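Long-range contacts in 28 kDa product (Pseudomonas syringae pv. phaseolicola, PDB 1UKF), which is a cysteine protease and avirulence protein that cleaves itself, acts inside infected plant cells and interacts there with the host protein PBS1: residues 15-20 with 46-51; 23-28 with 39-44; 93-98 with 180-185; 108-113 with 159-164. One frame throughout, in Å; residues are numbered along the deposited sequence.

Contact 1. Residues 15-20 with 46-51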
loop_
_atom_site.group_PDB
_atom_site.type_symbol
_atom_site.label_atom_id
_atom_site.label_comp_id
_atom_site.label_asym_id
_atom_site.label_seq_id
_atom_site.Cartn_x
_atom_site.Cartn_y
_atom_site.Cartn_z
ATOM N N ASN A 15 -0.508 14.473 6.105
ATOM C CA ASN A 15 -1.102 14.245 7.418
ATOM C C ASN A 15 -0.829 12.871 8.025
ATOM O O ASN A 15 -1.429 12.507 9.039
ATOM C CB ASN A 15 -2.612 14.498 7.355
ATOM C CG ASN A 15 -2.947 15.939 7.012
ATOM O OD1 ASN A 15 -2.506 16.868 7.689
ATOM N ND2 ASN A 15 -3.735 16.131 5.959
ATOM N N ASN A 16 0.062 12.105 7.402
ATOM C CA ASN A 16 0.436 10.785 7.910
ATOM C C ASN A 16 -0.738 9.860 8.208
ATOM O O ASN A 16 -0.900 9.379 9.331
ATOM C CB ASN A 16 1.285 10.943 9.173
ATOM C CG ASN A 16 2.600 11.638 8.902
ATOM O OD1 ASN A 16 3.429 11.143 8.141
ATOM N ND2 ASN A 16 2.797 12.795 9.523
ATOM N N ILE A 17 -1.550 9.605 7.190
ATOM C CA ILE A 17 -2.706 8.731 7.320
ATOM C C ILE A 17 -2.639 7.721 6.177
ATOM O O ILE A 17 -3.639 7.412 5.535
ATOM C CB ILE A 17 -4.024 9.549 7.244
ATOM C CG1 ILE A 17 -3.985 10.514 6.051
ATOM C CG2 ILE A 17 -4.221 10.332 8.539
ATOM C CD1 ILE A 17 -5.325 11.156 5.737
ATOM N N CYS A 18 -1.443 7.184 5.956
ATOM C CA CYS A 18 -1.206 6.249 4.859
ATOM C C CYS A 18 -2.077 5.001 4.775
ATOM O O CYS A 18 -2.569 4.678 3.690
ATOM C CB CYS A 18 0.279 5.854 4.798
ATOM S SG CYS A 18 1.076 5.372 6.348
ATOM N N ALA A 19 -2.279 4.296 5.885
ATOM C CA ALA A 19 -3.108 3.096 5.845
ATOM C C ALA A 19 -4.538 3.448 5.438
ATOM O O ALA A 19 -5.149 2.745 4.630
ATOM C CB ALA A 19 -3.096 2.392 7.198
ATOM N N GLY A 20 -5.067 4.531 6.002
ATOM C CA GLY A 20 -6.416 4.959 5.675
ATOM C C GLY A 20 -6.557 5.389 4.224
ATOM O O GLY A 20 -7.521 5.014 3.556
ATOM N N GLU A 46 -12.795 14.853 -0.889
ATOM C CA GLU A 46 -13.545 14.012 0.037
ATOM C C GLU A 46 -12.727 12.804 0.483
ATOM O O GLU A 46 -12.856 12.344 1.620
ATOM C CB GLU A 46 -14.842 13.540 -0.632
ATOM C CG GLU A 46 -15.630 12.509 0.164
ATOM C CD GLU A 46 -16.229 13.077 1.434
ATOM O OE1 GLU A 46 -16.781 12.290 2.233
ATOM O OE2 GLU A 46 -16.154 14.306 1.634
ATOM N N GLY A 47 -11.886 12.301 -0.419
ATOM C CA GLY A 47 -11.057 11.146 -0.114
ATOM C C GLY A 47 -10.066 11.378 1.010
ATOM O O GLY A 47 -9.708 10.436 1.718
ATOM N N GLN A 48 -9.611 12.616 1.177
ATOM C CA GLN A 48 -8.669 12.925 2.246
ATOM C C GLN A 48 -9.391 12.732 3.581
ATOM O O GLN A 48 -8.844 12.134 4.508
ATOM C CB GLN A 48 -8.150 14.364 2.107
ATOM C CG GLN A 48 -7.213 14.825 3.221
ATOM C CD GLN A 48 -5.795 14.256 3.156
ATOM O OE1 GLN A 48 -5.052 14.343 4.133
ATOM N NE2 GLN A 48 -5.410 13.701 2.013
ATOM N N SER A 49 -10.627 13.221 3.679
ATOM C CA SER A 49 -11.398 13.064 4.909
ATOM C C SER A 49 -11.796 11.610 5.137
ATOM O O SER A 49 -11.725 11.115 6.261
ATOM C CB SER A 49 -12.655 13.936 4.884
ATOM O OG SER A 49 -12.355 15.275 5.231
ATOM N N ARG A 50 -12.220 10.926 4.078
ATOM C CA ARG A 50 -12.612 9.528 4.208
ATOM C C ARG A 50 -11.381 8.711 4.598
ATOM O O ARG A 50 -11.456 7.821 5.450
ATOM C CB ARG A 50 -13.193 9.001 2.892
ATOM C CG ARG A 50 -13.969 7.702 3.040
ATOM C CD ARG A 50 -15.276 7.927 3.789
ATOM N NE ARG A 50 -15.945 6.674 4.130
ATOM C CZ ARG A 50 -15.513 5.822 5.054
ATOM N NH1 ARG A 50 -14.407 6.083 5.738
ATOM N NH2 ARG A 50 -16.187 4.705 5.293
ATOM N N GLY A 51 -10.249 9.019 3.972
ATOM C CA GLY A 51 -9.019 8.315 4.278
ATOM C C GLY A 51 -8.630 8.538 5.726
ATOM O O GLY A 51 -8.155 7.624 6.399
HETATM O O HOH W 1 -2.490 13.429 4.386
#

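Contact 2. Residues 23-28 with 39-44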
loop_
_atom_site.group_PDB
_atom_site.type_symbol
_atom_site.label_atom_id
_atom_site.label_comp_id
_atom_site.label_asym_id
_atom_site.label_seq_id
_atom_site.Cartn_x
_atom_site.Cartn_y
_atom_site.Cartn_z
ATOM N N THR A 23 -6.339 2.383 1.911
ATOM C CA THR A 23 -7.561 1.591 1.913
ATOM C C THR A 23 -8.653 2.312 1.122
ATOM O O THR A 23 -9.411 1.673 0.389
ATOM C CB THR A 23 -8.032 1.295 3.350
ATOM O OG1 THR A 23 -6.999 0.579 4.042
ATOM C CG2 THR A 23 -9.287 0.431 3.337
ATOM N N GLU A 24 -8.729 3.636 1.246
ATOM C CA GLU A 24 -9.721 4.401 0.490
ATOM C C GLU A 24 -9.423 4.221 -1.002
ATOM O O GLU A 24 -10.336 4.057 -1.809
ATOM C CB GLU A 24 -9.663 5.884 0.883
ATOM C CG GLU A 24 -10.543 6.830 0.051
ATOM C CD GLU A 24 -12.037 6.599 0.218
ATOM O OE1 GLU A 24 -12.448 5.830 1.113
ATOM O OE2 GLU A 24 -12.811 7.208 -0.553
ATOM N N TRP A 25 -8.144 4.234 -1.370
ATOM C CA TRP A 25 -7.777 4.044 -2.771
ATOM C C TRP A 25 -8.232 2.658 -3.230
ATOM O O TRP A 25 -8.752 2.508 -4.334
ATOM C CB TRP A 25 -6.262 4.175 -2.962
ATOM C CG TRP A 25 -5.831 4.005 -4.394
ATOM C CD1 TRP A 25 -5.791 4.968 -5.364
ATOM C CD2 TRP A 25 -5.400 2.791 -5.018
ATOM N NE1 TRP A 25 -5.360 4.428 -6.551
ATOM C CE2 TRP A 25 -5.112 3.092 -6.369
ATOM C CE3 TRP A 25 -5.228 1.475 -4.568
ATOM C CZ2 TRP A 25 -4.658 2.126 -7.273
ATOM C CZ3 TRP A 25 -4.776 0.515 -5.464
ATOM C CH2 TRP A 25 -4.495 0.846 -6.802
ATOM N N LEU A 26 -8.038 1.642 -2.390
ATOM C CA LEU A 26 -8.453 0.291 -2.750
ATOM C C LEU A 26 -9.947 0.239 -3.038
ATOM O O LEU A 26 -10.378 -0.411 -3.993
ATOM C CB LEU A 26 -8.115 -0.700 -1.631
ATOM C CG LEU A 26 -6.662 -1.177 -1.537
ATOM C CD1 LEU A 26 -6.477 -2.042 -0.296
ATOM C CD2 LEU A 26 -6.301 -1.968 -2.791
ATOM N N VAL A 27 -10.733 0.930 -2.218
ATOM C CA VAL A 27 -12.180 0.949 -2.394
ATOM C C VAL A 27 -12.599 1.535 -3.738
ATOM O O VAL A 27 -13.505 1.012 -4.387
ATOM C CB VAL A 27 -12.869 1.738 -1.259
ATOM C CG1 VAL A 27 -14.359 1.898 -1.556
ATOM C CG2 VAL A 27 -12.674 1.009 0.064
ATOM N N MET A 28 -11.945 2.608 -4.171
ATOM C CA MET A 28 -12.319 3.207 -5.448
ATOM C C MET A 28 -11.219 3.193 -6.508
ATOM O O MET A 28 -11.155 4.073 -7.365
ATOM C CB MET A 28 -12.840 4.633 -5.226
ATOM C CG MET A 28 -12.125 5.432 -4.146
ATOM S SD MET A 28 -10.408 5.789 -4.529
ATOM C CE MET A 28 -10.606 7.108 -5.731
ATOM N N ASP A 39 -7.147 13.301 -7.295
ATOM C CA ASP A 39 -7.889 14.521 -6.961
ATOM C C ASP A 39 -8.812 14.214 -5.782
ATOM O O ASP A 39 -9.003 15.041 -4.890
ATOM C CB ASP A 39 -8.732 15.002 -8.150
ATOM C CG ASP A 39 -7.902 15.648 -9.244
ATOM O OD1 ASP A 39 -6.712 15.940 -9.010
ATOM O OD2 ASP A 39 -8.450 15.877 -10.344
ATOM N N HIS A 40 -9.380 13.013 -5.786
ATOM C CA HIS A 40 -10.276 12.569 -4.721
ATOM C C HIS A 40 -9.560 12.494 -3.367
ATOM O O HIS A 40 -10.102 12.907 -2.335
ATOM C CB HIS A 40 -10.840 11.189 -5.086
ATOM C CG HIS A 40 -11.634 10.538 -3.994
ATOM N ND1 HIS A 40 -12.847 11.028 -3.557
ATOM C CD2 HIS A 40 -11.399 9.418 -3.270
ATOM C CE1 HIS A 40 -13.323 10.237 -2.611
ATOM N NE2 HIS A 40 -12.464 9.253 -2.418
ATOM N N LEU A 41 -8.334 11.979 -3.389
ATOM C CA LEU A 41 -7.535 11.802 -2.183
ATOM C C LEU A 41 -6.736 13.031 -1.769
ATOM O O LEU A 41 -6.186 13.063 -0.664
ATOM C CB LEU A 41 -6.581 10.623 -2.381
ATOM C CG LEU A 41 -7.249 9.275 -2.653
ATOM C CD1 LEU A 41 -6.241 8.296 -3.235
ATOM C CD2 LEU A 41 -7.848 8.737 -1.367
ATOM N N ASP A 42 -6.668 14.031 -2.646
ATOM C CA ASP A 42 -5.919 15.252 -2.353
ATOM C C ASP A 42 -6.534 15.980 -1.155
ATOM O O ASP A 42 -7.667 15.707 -0.760
ATOM C CB ASP A 42 -5.877 16.169 -3.581
ATOM C CG ASP A 42 -4.554 16.915 -3.714
ATOM O OD1 ASP A 42 -3.852 17.098 -2.693
ATOM O OD2 ASP A 42 -4.216 17.329 -4.844
ATOM N N TYR A 43 -5.786 16.927 -0.597
ATOM C CA TYR A 43 -6.203 17.641 0.603
ATOM C C TYR A 43 -7.559 18.332 0.610
ATOM O O TYR A 43 -8.195 18.417 1.657
ATOM C CB TYR A 43 -5.103 18.618 1.009
ATOM C CG TYR A 43 -3.765 17.922 1.129
ATOM C CD1 TYR A 43 -2.783 18.083 0.156
ATOM C CD2 TYR A 43 -3.516 17.029 2.172
ATOM C CE1 TYR A 43 -1.589 17.372 0.210
ATOM C CE2 TYR A 43 -2.330 16.311 2.235
ATOM C CZ TYR A 43 -1.374 16.485 1.251
ATOM O OH TYR A 43 -0.209 15.754 1.297
ATOM N N ASN A 44 -8.012 18.817 -0.539
ATOM C CA ASN A 44 -9.309 19.482 -0.597
ATOM C C ASN A 44 -10.380 18.525 -1.111
ATOM O O ASN A 44 -11.488 18.941 -1.440
ATOM C CB ASN A 44 -9.231 20.718 -1.498
ATOM C CG ASN A 44 -9.072 20.364 -2.962
ATOM O OD1 ASN A 44 -8.518 19.322 -3.303
ATOM N ND2 ASN A 44 -9.550 21.242 -3.838
#

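Contact 3. Residues 93-98 with 180-185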
loop_
_atom_site.group_PDB
_atom_site.type_symbol
_atom_site.label_atom_id
_atom_site.label_comp_id
_atom_site.label_asym_id
_atom_site.label_seq_id
_atom_site.Cartn_x
_atom_site.Cartn_y
_atom_site.Cartn_z
ATOM N N PRO A 93 -1.093 -12.827 6.465
ATOM C CA PRO A 93 -0.184 -11.784 5.980
ATOM C C PRO A 93 1.197 -12.373 5.706
ATOM O O PRO A 93 1.735 -13.121 6.525
ATOM C CB PRO A 93 -0.173 -10.781 7.127
ATOM C CG PRO A 93 -1.568 -10.889 7.665
ATOM C CD PRO A 93 -1.796 -12.388 7.683
ATOM N N LYS A 94 1.762 -12.042 4.552
ATOM C CA LYS A 94 3.073 -12.553 4.176
ATOM C C LYS A 94 4.155 -11.501 4.361
ATOM O O LYS A 94 3.954 -10.328 4.053
ATOM C CB LYS A 94 3.057 -13.016 2.719
ATOM C CG LYS A 94 4.383 -13.575 2.242
ATOM C CD LYS A 94 4.295 -14.041 0.802
ATOM C CE LYS A 94 5.636 -14.560 0.317
ATOM N NZ LYS A 94 5.564 -15.017 -1.094
ATOM N N THR A 95 5.307 -11.925 4.868
ATOM C CA THR A 95 6.423 -11.020 5.087
ATOM C C THR A 95 7.580 -11.373 4.162
ATOM O O THR A 95 8.119 -12.478 4.224
ATOM C CB THR A 95 6.929 -11.088 6.544
ATOM O OG1 THR A 95 5.862 -10.758 7.440
ATOM C CG2 THR A 95 8.078 -10.118 6.756
ATOM N N VAL A 96 7.953 -10.436 3.299
ATOM C CA VAL A 96 9.063 -10.652 2.383
ATOM C C VAL A 96 10.219 -9.792 2.875
ATOM O O VAL A 96 10.106 -8.566 2.938
ATOM C CB VAL A 96 8.697 -10.243 0.936
ATOM C CG1 VAL A 96 9.853 -10.562 -0.002
ATOM C CG2 VAL A 96 7.441 -10.975 0.488
ATOM N N HIS A 97 11.322 -10.437 3.240
ATOM C CA HIS A 97 12.489 -9.721 3.742
ATOM C C HIS A 97 13.377 -9.203 2.621
ATOM O O HIS A 97 13.424 -9.775 1.534
ATOM C CB HIS A 97 13.302 -10.619 4.681
ATOM C CG HIS A 97 12.536 -11.087 5.878
ATOM N ND1 HIS A 97 11.673 -12.161 5.838
ATOM C CD2 HIS A 97 12.473 -10.603 7.141
ATOM C CE1 HIS A 97 11.113 -12.319 7.024
ATOM N NE2 HIS A 97 11.582 -11.387 7.833
ATOM N N ALA A 98 14.087 -8.115 2.901
ATOM C CA ALA A 98 14.968 -7.488 1.922
ATOM C C ALA A 98 16.267 -8.250 1.679
ATOM O O ALA A 98 17.186 -7.722 1.054
ATOM C CB ALA A 98 15.280 -6.060 2.353
ATOM N N CYS A 180 11.632 -5.046 5.256
ATOM C CA CYS A 180 10.713 -6.062 4.764
ATOM C C CYS A 180 9.412 -5.428 4.302
ATOM O O CYS A 180 9.142 -4.257 4.568
ATOM C CB CYS A 180 10.419 -7.105 5.850
ATOM S SG CYS A 180 9.447 -6.520 7.258
ATOM N N VAL A 181 8.619 -6.217 3.590
ATOM C CA VAL A 181 7.334 -5.771 3.086
ATOM C C VAL A 181 6.293 -6.777 3.546
ATOM O O VAL A 181 6.452 -7.979 3.331
ATOM C CB VAL A 181 7.314 -5.732 1.542
ATOM C CG1 VAL A 181 5.921 -5.368 1.046
ATOM C CG2 VAL A 181 8.336 -4.731 1.031
ATOM N N ASN A 182 5.244 -6.294 4.202
ATOM C CA ASN A 182 4.174 -7.180 4.642
ATOM C C ASN A 182 3.048 -7.075 3.624
ATOM O O ASN A 182 2.676 -5.977 3.207
ATOM C CB ASN A 182 3.639 -6.778 6.016
ATOM C CG ASN A 182 4.710 -6.756 7.073
ATOM O OD1 ASN A 182 5.369 -7.764 7.333
ATOM N ND2 ASN A 182 4.890 -5.604 7.698
ATOM N N GLU A 183 2.508 -8.218 3.229
ATOM C CA GLU A 183 1.435 -8.248 2.250
ATOM C C GLU A 183 0.118 -8.656 2.881
ATOM O O GLU A 183 0.048 -9.657 3.593
ATOM C CB GLU A 183 1.757 -9.245 1.135
ATOM C CG GLU A 183 3.119 -9.078 0.493
ATOM C CD GLU A 183 3.442 -10.221 -0.449
ATOM O OE1 GLU A 183 2.650 -11.184 -0.513
ATOM O OE2 GLU A 183 4.487 -10.162 -1.123
ATOM N N PHE A 184 -0.921 -7.872 2.621
ATOM C CA PHE A 184 -2.257 -8.175 3.110
ATOM C C PHE A 184 -3.116 -8.359 1.868
ATOM O O PHE A 184 -3.551 -7.386 1.248
ATOM C CB PHE A 184 -2.795 -7.036 3.978
ATOM C CG PHE A 184 -1.977 -6.786 5.210
ATOM C CD1 PHE A 184 -0.923 -5.875 5.193
ATOM C CD2 PHE A 184 -2.225 -7.499 6.380
ATOM C CE1 PHE A 184 -0.129 -5.680 6.325
ATOM C CE2 PHE A 184 -1.435 -7.312 7.512
ATOM C CZ PHE A 184 -0.387 -6.403 7.484
ATOM N N ARG A 185 -3.328 -9.617 1.493
ATOM C CA ARG A 185 -4.121 -9.958 0.318
ATOM C C ARG A 185 -5.593 -9.887 0.685
ATOM O O ARG A 185 -6.053 -10.600 1.578
ATOM C CB ARG A 185 -3.757 -11.361 -0.161
ATOM C CG ARG A 185 -4.441 -11.783 -1.443
ATOM C CD ARG A 185 -3.940 -13.148 -1.867
ATOM N NE ARG A 185 -4.749 -13.732 -2.931
ATOM C CZ ARG A 185 -4.527 -14.932 -3.456
ATOM N NH1 ARG A 185 -3.519 -15.673 -3.017
ATOM N NH2 ARG A 185 -5.317 -15.396 -4.415
#

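Contact 4. Residues 108-113 with 159-164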
loop_
_atom_site.group_PDB
_atom_site.type_symbol
_atom_site.label_atom_id
_atom_site.label_comp_id
_atom_site.label_asym_id
_atom_site.label_seq_id
_atom_site.Cartn_x
_atom_site.Cartn_y
_atom_site.Cartn_z
ATOM N N THR A 108 9.841 -11.050 -5.873
ATOM C CA THR A 108 9.038 -11.866 -4.972
ATOM C C THR A 108 7.692 -11.210 -4.694
ATOM O O THR A 108 6.649 -11.861 -4.763
ATOM C CB THR A 108 9.766 -12.108 -3.636
ATOM O OG1 THR A 108 11.007 -12.777 -3.890
ATOM C CG2 THR A 108 8.914 -12.966 -2.711
ATOM N N VAL A 109 7.713 -9.920 -4.380
ATOM C CA VAL A 109 6.479 -9.201 -4.097
ATOM C C VAL A 109 5.593 -9.139 -5.339
ATOM O O VAL A 109 4.382 -9.322 -5.254
ATOM C CB VAL A 109 6.774 -7.770 -3.586
ATOM C CG1 VAL A 109 5.472 -6.997 -3.412
ATOM C CG2 VAL A 109 7.517 -7.841 -2.256
ATOM N N ALA A 110 6.201 -8.894 -6.496
ATOM C CA ALA A 110 5.449 -8.823 -7.745
ATOM C C ALA A 110 4.739 -10.143 -8.030
ATOM O O ALA A 110 3.597 -10.159 -8.490
ATOM C CB ALA A 110 6.381 -8.473 -8.899
ATOM N N HIS A 111 5.419 -11.252 -7.763
ATOM C CA HIS A 111 4.827 -12.563 -7.992
ATOM C C HIS A 111 3.581 -12.731 -7.131
ATOM O O HIS A 111 2.623 -13.402 -7.525
ATOM C CB HIS A 111 5.830 -13.670 -7.661
ATOM C CG HIS A 111 5.264 -15.050 -7.781
ATOM N ND1 HIS A 111 4.827 -15.576 -8.978
ATOM C CD2 HIS A 111 5.052 -16.009 -6.849
ATOM C CE1 HIS A 111 4.372 -16.801 -8.777
ATOM N NE2 HIS A 111 4.497 -17.087 -7.494
ATOM N N ASP A 112 3.592 -12.112 -5.955
ATOM C CA ASP A 112 2.459 -12.211 -5.045
ATOM C C ASP A 112 1.324 -11.240 -5.364
ATOM O O ASP A 112 0.152 -11.602 -5.267
ATOM C CB ASP A 112 2.896 -11.958 -3.595
ATOM C CG ASP A 112 3.936 -12.946 -3.107
ATOM O OD1 ASP A 112 3.841 -14.141 -3.454
ATOM O OD2 ASP A 112 4.840 -12.525 -2.351
ATOM N N VAL A 113 1.672 -10.017 -5.757
ATOM C CA VAL A 113 0.662 -8.994 -6.000
ATOM C C VAL A 113 0.249 -8.716 -7.434
ATOM O O VAL A 113 -0.854 -8.222 -7.674
ATOM C CB VAL A 113 1.088 -7.651 -5.340
ATOM C CG1 VAL A 113 1.461 -7.893 -3.883
ATOM C CG2 VAL A 113 2.254 -7.025 -6.095
ATOM N N ALA A 159 6.012 -5.974 -16.087
ATOM C CA ALA A 159 6.955 -4.993 -15.556
ATOM C C ALA A 159 6.789 -4.661 -14.076
ATOM O O ALA A 159 7.528 -3.839 -13.535
ATOM C CB ALA A 159 6.875 -3.714 -16.383
ATOM N N ALA A 160 5.833 -5.305 -13.416
ATOM C CA ALA A 160 5.599 -5.050 -11.999
ATOM C C ALA A 160 6.869 -5.185 -11.149
ATOM O O ALA A 160 7.080 -4.409 -10.223
ATOM C CB ALA A 160 4.508 -5.976 -11.471
ATOM N N PRO A 161 7.727 -6.177 -11.442
ATOM C CA PRO A 161 8.946 -6.308 -10.635
ATOM C C PRO A 161 9.814 -5.052 -10.693
ATOM O O PRO A 161 10.430 -4.668 -9.699
ATOM C CB PRO A 161 9.648 -7.509 -11.264
ATOM C CG PRO A 161 8.511 -8.345 -11.745
ATOM C CD PRO A 161 7.582 -7.321 -12.361
ATOM N N GLN A 162 9.856 -4.425 -11.866
ATOM C CA GLN A 162 10.651 -3.220 -12.075
ATOM C C GLN A 162 10.052 -2.043 -11.321
ATOM O O GLN A 162 10.775 -1.227 -10.754
ATOM C CB GLN A 162 10.736 -2.900 -13.565
ATOM N N LEU A 163 8.727 -1.956 -11.323
ATOM C CA LEU A 163 8.040 -0.877 -10.626
ATOM C C LEU A 163 8.265 -1.005 -9.123
ATOM O O LEU A 163 8.626 -0.035 -8.458
ATOM C CB LEU A 163 6.542 -0.910 -10.952
ATOM C CG LEU A 163 5.585 -0.046 -10.121
ATOM C CD1 LEU A 163 6.148 1.354 -9.926
ATOM C CD2 LEU A 163 4.234 0.005 -10.823
ATOM N N ILE A 164 8.072 -2.204 -8.586
ATOM C CA ILE A 164 8.265 -2.409 -7.159
ATOM C C ILE A 164 9.723 -2.174 -6.757
ATOM O O ILE A 164 9.989 -1.558 -5.725
ATOM C CB ILE A 164 7.810 -3.818 -6.740
ATOM C CG1 ILE A 164 6.324 -3.980 -7.074
ATOM C CG2 ILE A 164 8.047 -4.026 -5.246
ATOM C CD1 ILE A 164 5.776 -5.364 -6.820
#

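Contact 1. Residues 15-20 with 46-51
Gly-20, in the first turn of helix 18-27, meets Gly-51 of helix 46-67 with their CA atoms 4.5 Å apart, and Gly-20 CA lies 3.3 Å from Gly-51 O in a CA-H...O contact. With no side chain on either residue, the two backbones come into direct contact. Residues 15-17, the loop leading into helix 18-27, face Gln-48, whose side chain crosses those of Asn-15 and Ile-17 at about a right angle. Asn-15 ND2 donates to Gln-48 OE1 at 2.9 Å with an angle of 160° at the hydrogen. The acceptor lies in the plane of the Asn-15 amide, but the donor stands tilted out of the Gln-48 carbonyl plane, the two amides being 60° apart. A water gives OE1 a second bond at 2.7 Å from the water oxygen, and the same water accepts from Asn-15 N, closing a small bridge.

This is the start of the central helix of the papain-like fold: Ile-17 is its N-cap residue, and the active-site Cys-18 follows, its CB directed away from helix 46-67 and its side chain touching the active-site His-132. Ile-17 places CG1 between the backbone N and the carbonyl carbon (chi1 48°), from where the chain runs on extended. Its CD1 reaches 3.6 Å from Gln-48 OE1 and 4.2 Å from Gly-51 C, bringing a methyl group up to the otherwise polar amide. The other end of that amide is held as well: Gln-48 NE2 donates to the carbonyl oxygens of Leu-41 and Val-12, so hydrogen bonds at both ends fix which way the group is flipped.

Contact 2. Residues 23-28 with 39-44
Glu-24 OE2 takes a hydrogen bond from His-40 NE2 that is 2.8 Å long and practically straight, 178° at the hydrogen. The oxygen lies in the plane of the imidazole, at the ring edge, and uses its anti lone pair, the one facing away from OE1. Ring and carboxylate are 33° apart in plane, and OE2 is the oxygen that meets the histidine. Glu-24 OE1 instead forms a salt bridge with Arg-54 NE; each carboxylate oxygen thus has a partner of its own. An acceptor placed so squarely in front of NE2 would favour a proton there, and the negative charge would probably help a protonated imidazole, although the arginine should temper that effect.

His-40 keeps CG anti to its own backbone N (chi1 172°), which carries the ring across toward helix 18-27. Met-28, just past the end of that helix, curls over toward the imidazole: its chain bends at both chi2 and chi3, and CE comes 3.5 Å from His-40 CD2. The approach is oblique, with SD 4.9 Å from the ring centroid.

Leu-41 fills in beside this polar pair with its two methyls divided between neighbours. CD2 packs on the aliphatic part of Glu-24, 3.6 Å from CG, while CD1 lies 4.0 Å from Trp-25 CD1, at the edge of the indole and near its plane. The short helix 34-41 is thus fastened to the central helix of the papain-like fold. Farther in, the Trp-25 ring stacks with Phe-146 of strand 142-147, and its NE1 bonds to Glu-152 of strand 151-156; Arg-54 comes from helix 46-67.

Contact 3. Residues 93-98 with 180-185
Lys-94 and Glu-183 exchange two backbone hydrogen bonds, from Glu-183 N to Lys-94 O at 2.7 Å and from Lys-94 N to Glu-183 O at 3.1 Å. Two residues on, Val-96 and Val-181 repeat the exchange, both bonds being 2.9 Å. This is regular antiparallel pairing within the central sheet of the papain-like fold, strand 88-97 forming one margin of the sheet and strand 178-187 lying next to it; the two segments run 162° apart. Thr-95 with Asn-182 and His-97 with Cys-180 are the non-hydrogen-bonded pairs.

On the face carrying Lys-94, Val-96, Val-181 and Glu-183, the lysine and glutamate side chains lie alongside each other and point the same way. Lys-94 keeps CG anti to the backbone N (chi1 -180°) and runs on extended, its CD passing 3.5 Å from Glu-183 OE1, while NZ continues to a salt bridge with Asp-112 of helix 102-113. Glu-183 OE2 also comes close to the Asp-112 carboxylate, which suggests that a proton may be shared between the two acids, the lysine charge easing what repulsion remains. Val-96 CG2 lies 3.5 Å from the same Glu-183 OE2, and Val-109 of helix 102-113 touches Glu-183 as well.

The other face begins with Thr-95 and Asn-182, side by side, OG1 of the threonine 3.0 Å from OD1 of the asparagine. Asn-182 ND2 is committed to Ser-123 of the next strand. Cys-180 SG rests on Thr-95 CG2. At the far end Phe-184, edge-to-face with Phe-75 of helix 73-84, receives the ring of Pro-93 obliquely, Pro-93 CG lying 3.6 Å from Phe-184 CE2.

Contact 4. Residues 108-113 with 159-164
Ala-110 of helix 102-113 and Pro-161 of helix 160-173 are the closest CA pair of the two segments, 5.2 Å apart. The small methyl of Ala-110 is consistent with so close an approach: CB sits 3.6 Å from Pro-161 CG and 4.0 Å from the CB of Ala-160, over the first turn of the second helix. Around this point the segment axes pass 8.5 Å apart with their directions at 123°.

One turn along, Ile-164 deepens the contact. Its CG1 branch lies anti to the carbonyl carbon (chi1 -60°) and continues extended to CD1, which drives the terminal methyl against the first helix. There CD1 lies 3.6 Å from Ala-110 N, flanked by Val-109 CG1 at 3.8 Å from it and by Val-113 CG2, met tip to tip at 4.0 Å. A single methyl is thus seated among three residues spaced along one face of helix 102-113. The side chains that meet are all aliphatic.

The outer side is looser. His-111 is exposed and points away from the other helix, as does Gln-162, whose side chain could not be modelled beyond CB, consistent with mobility. Pro-161, whose CB, CG and CD face the Ala-110 methyl, is itself partly exposed.

Inward, the packing continues into the sheet of the papain-like fold: Val-113 rests on Leu-122 and His-120 of strand 119-126, Phe-143 of strand 142-147 touches both Val-113 and Ala-160, and Ser-155 of strand 151-156 also lies against Ala-160, so the two crossing helices pack on these strands.

The four contacts form two touching pairs on opposite sides of the chain's centre. Contacts 1 and 2 share helix 18-27, pinning it to helices 46-67 and 34-41; both are buried, yet each includes a polar side-chain bond, and an amide-to-carbonyl bond joins the two. Contact 3 belongs to the sheet margin, is only partly buried, and is carried by backbone bonds. Contact 4, nested within the chain loop that contact 3 closes, is buried, and its meeting side chains are wholly apolar. These last two touch through Asp-112, a residue of the helix that contact 4 uses. Of the four, only contact 1 contains an active-site residue.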